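Local coordinates for protein 4-amino-4-deoxychorismate lyase (Legionella pneumophila, PDB 3LUL) that is a pyridoxal-phosphate protein of the class IV aminotransferase family, with its cofactor carried covalently on a lysine, at residues C177-L182 and I201-L206. Numbering follows the deposited sequence. Where two conformers were deposited one is given.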
loop_
_atom_site.group_PDB
_atom_site.type_symbol
_atom_site.label_atom_id
_atom_site.label_comp_id
_atom_site.label_asym_id
_atom_site.label_seq_id
_atom_site.Cartn_x
_atom_site.Cartn_y
_atom_site.Cartn_z
ATOM N N CYS B 177 3.314 -3.418 -13.284
ATOM C CA CYS B 177 2.138 -2.954 -14.025
ATOM C C CYS B 177 1.585 -3.921 -15.064
ATOM O O CYS B 177 0.709 -3.544 -15.839
ATOM C CB CYS B 177 2.518 -1.632 -14.713
ATOM S SG CYS B 177 3.733 -1.852 -16.025
ATOM N N ALA B 178 2.038 -5.170 -15.061
ATOM C CA ALA B 178 1.719 -6.075 -16.141
ATOM C C ALA B 178 1.881 -7.531 -15.734
ATOM O O ALA B 178 2.677 -7.859 -14.833
ATOM C CB ALA B 178 2.579 -5.734 -17.380
ATOM N N ASN B 179 1.071 -8.389 -16.363
ATOM C CA ASN B 179 1.206 -9.820 -16.229
ATOM C C ASN B 179 2.315 -10.304 -17.166
ATOM O O ASN B 179 2.645 -9.634 -18.155
ATOM C CB ASN B 179 -0.119 -10.525 -16.553
ATOM C CG ASN B 179 -1.201 -10.260 -15.490
ATOM O OD1 ASN B 179 -2.208 -9.639 -15.769
ATOM N ND2 ASN B 179 -0.959 -10.719 -14.258
ATOM N N LEU B 180 2.862 -11.463 -16.844
ATOM C CA LEU B 180 3.940 -12.085 -17.622
ATOM C C LEU B 180 3.528 -13.371 -18.283
ATOM O O LEU B 180 2.866 -14.219 -17.688
ATOM C CB LEU B 180 5.141 -12.387 -16.726
ATOM C CG LEU B 180 6.387 -12.932 -17.453
ATOM C CD1 LEU B 180 7.684 -12.387 -16.848
ATOM C CD2 LEU B 180 6.425 -14.427 -17.389
ATOM N N PHE B 181 3.992 -13.539 -19.523
ATOM C CA PHE B 181 3.811 -14.752 -20.328
ATOM C C PHE B 181 5.196 -15.149 -20.827
ATOM O O PHE B 181 6.058 -14.292 -21.047
ATOM C CB PHE B 181 2.896 -14.476 -21.535
ATOM C CG PHE B 181 1.414 -14.438 -21.194
ATOM C CD1 PHE B 181 0.833 -13.294 -20.672
ATOM C CD2 PHE B 181 0.604 -15.508 -21.479
ATOM C CE1 PHE B 181 -0.510 -13.247 -20.390
ATOM C CE2 PHE B 181 -0.754 -15.464 -21.190
ATOM C CZ PHE B 181 -1.298 -14.331 -20.629
ATOM N N LEU B 182 5.406 -16.435 -21.036
ATOM C CA LEU B 182 6.548 -16.873 -21.828
ATOM C C LEU B 182 6.138 -17.886 -22.858
ATOM O O LEU B 182 5.049 -18.472 -22.804
ATOM C CB LEU B 182 7.650 -17.379 -20.919
ATOM C CG LEU B 182 7.318 -18.523 -19.994
ATOM C CD1 LEU B 182 7.551 -19.766 -20.805
ATOM C CD2 LEU B 182 8.152 -18.572 -18.679
ATOM N N ILE B 201 -7.089 -8.216 -16.972
ATOM C CA ILE B 201 -8.097 -8.317 -18.030
ATOM C C ILE B 201 -7.432 -8.731 -19.350
ATOM O O ILE B 201 -8.003 -9.501 -20.105
ATOM C CB ILE B 201 -8.884 -7.000 -18.194
ATOM C CG1 ILE B 201 -9.809 -6.815 -16.961
ATOM C CG2 ILE B 201 -9.734 -6.954 -19.490
ATOM C CD1 ILE B 201 -10.327 -5.395 -16.798
ATOM N N THR B 202 -6.258 -8.185 -19.632
ATOM C CA THR B 202 -5.599 -8.446 -20.901
ATOM C C THR B 202 -5.164 -9.894 -20.923
ATOM O O THR B 202 -5.382 -10.604 -21.908
ATOM C CB THR B 202 -4.438 -7.451 -21.167
ATOM O OG1 THR B 202 -4.884 -6.108 -20.928
ATOM C CG2 THR B 202 -3.955 -7.528 -22.616
ATOM N N ARG B 203 -4.580 -10.330 -19.813
ATOM C CA ARG B 203 -4.222 -11.734 -19.565
ATOM C C ARG B 203 -5.406 -12.654 -19.824
ATOM O O ARG B 203 -5.292 -13.643 -20.532
ATOM C CB ARG B 203 -3.740 -11.886 -18.108
ATOM C CG ARG B 203 -3.558 -13.316 -17.592
ATOM C CD ARG B 203 -3.326 -13.378 -16.073
ATOM N NE ARG B 203 -3.038 -14.741 -15.606
ATOM C CZ ARG B 203 -3.949 -15.713 -15.420
ATOM N NH1 ARG B 203 -5.234 -15.508 -15.643
ATOM N NH2 ARG B 203 -3.558 -16.921 -15.050
ATOM N N ALA B 204 -6.551 -12.330 -19.219
ATOM C CA ALA B 204 -7.774 -13.131 -19.394
ATOM C C ALA B 204 -8.231 -13.201 -20.856
ATOM O O ALA B 204 -8.633 -14.273 -21.346
ATOM C CB ALA B 204 -8.908 -12.547 -18.513
ATOM N N ARG B 205 -8.188 -12.057 -21.546
ATOM C CA ARG B 205 -8.573 -11.983 -22.973
ATOM C C ARG B 205 -7.648 -12.834 -23.834
ATOM O O ARG B 205 -8.098 -13.549 -24.730
ATOM C CB ARG B 205 -8.550 -10.543 -23.493
ATOM C CG ARG B 205 -9.677 -9.628 -22.949
ATOM C CD ARG B 205 -9.336 -8.181 -23.276
ATOM N NE ARG B 205 -9.134 -8.027 -24.718
ATOM C CZ ARG B 205 -8.361 -7.110 -25.308
ATOM N NH1 ARG B 205 -7.710 -6.186 -24.611
ATOM N NH2 ARG B 205 -8.270 -7.099 -26.640
ATOM N N LEU B 206 -6.358 -12.763 -23.544
ATOM C CA LEU B 206 -5.355 -13.512 -24.296
ATOM C C LEU B 206 -5.583 -15.024 -24.145
ATOM O O LEU B 206 -5.575 -15.762 -25.123
ATOM C CB LEU B 206 -3.952 -13.101 -23.834
ATOM C CG LEU B 206 -2.753 -13.570 -24.639
ATOM C CD1 LEU B 206 -1.614 -12.633 -24.383
ATOM C CD2 LEU B 206 -2.370 -15.011 -24.329
HETATM O O HOH W 1 -3.085 -8.509 -18.137
#
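N179 meets R203 where strand 179-184 passes beside the N-terminal part of helix 201-212, in the fold type IV of pyridoxal-phosphate enzymes, to which the class IV aminotransferase family belongs. The two short axes run 33° apart and 9.2 Å from each other at closest approach. Side chains and a water link them. N179 comes first along the strand. Its side chain crosses that of R203 at about a right angle, with CG of N179 3.8 Å from CD of R203. A water lies 2.8 Å from OD1 of N179, to which it can donate, and accepts from the backbone N of R203 at 2.9 Å. It links the strand to a main-chain N-H in the helix's first turn. ND2 of N179 is bonded to the carbonyl of L198. The R203 chain is extended from CG to NE, which carries its guanidinium past N179 to a salt bridge with E219. At the start of the same helix, N of I201 and OG1 of T202 bind phosphate oxygens of the modified lysine at position 141, the cofactor adduct. The same helix turn thus serves both the phosphate and this contact.

F181 points to the helix as N179 does, two residues on. With its CG anti to the carbonyl carbon (chi1 -79°), its ring reaches both R203 and L206. CZ of F181 is 3.9 Å from CG of R203. L206 was modelled in two conformers. In the one given, it comes from the opposite direction and sets CD1 over one ring face, offset toward the rim, a CH-pi contact 4.2 Å from the F181 centroid. In that conformer its other methyl, CD2 of L206, packs 3.6 Å from CE2 of F181.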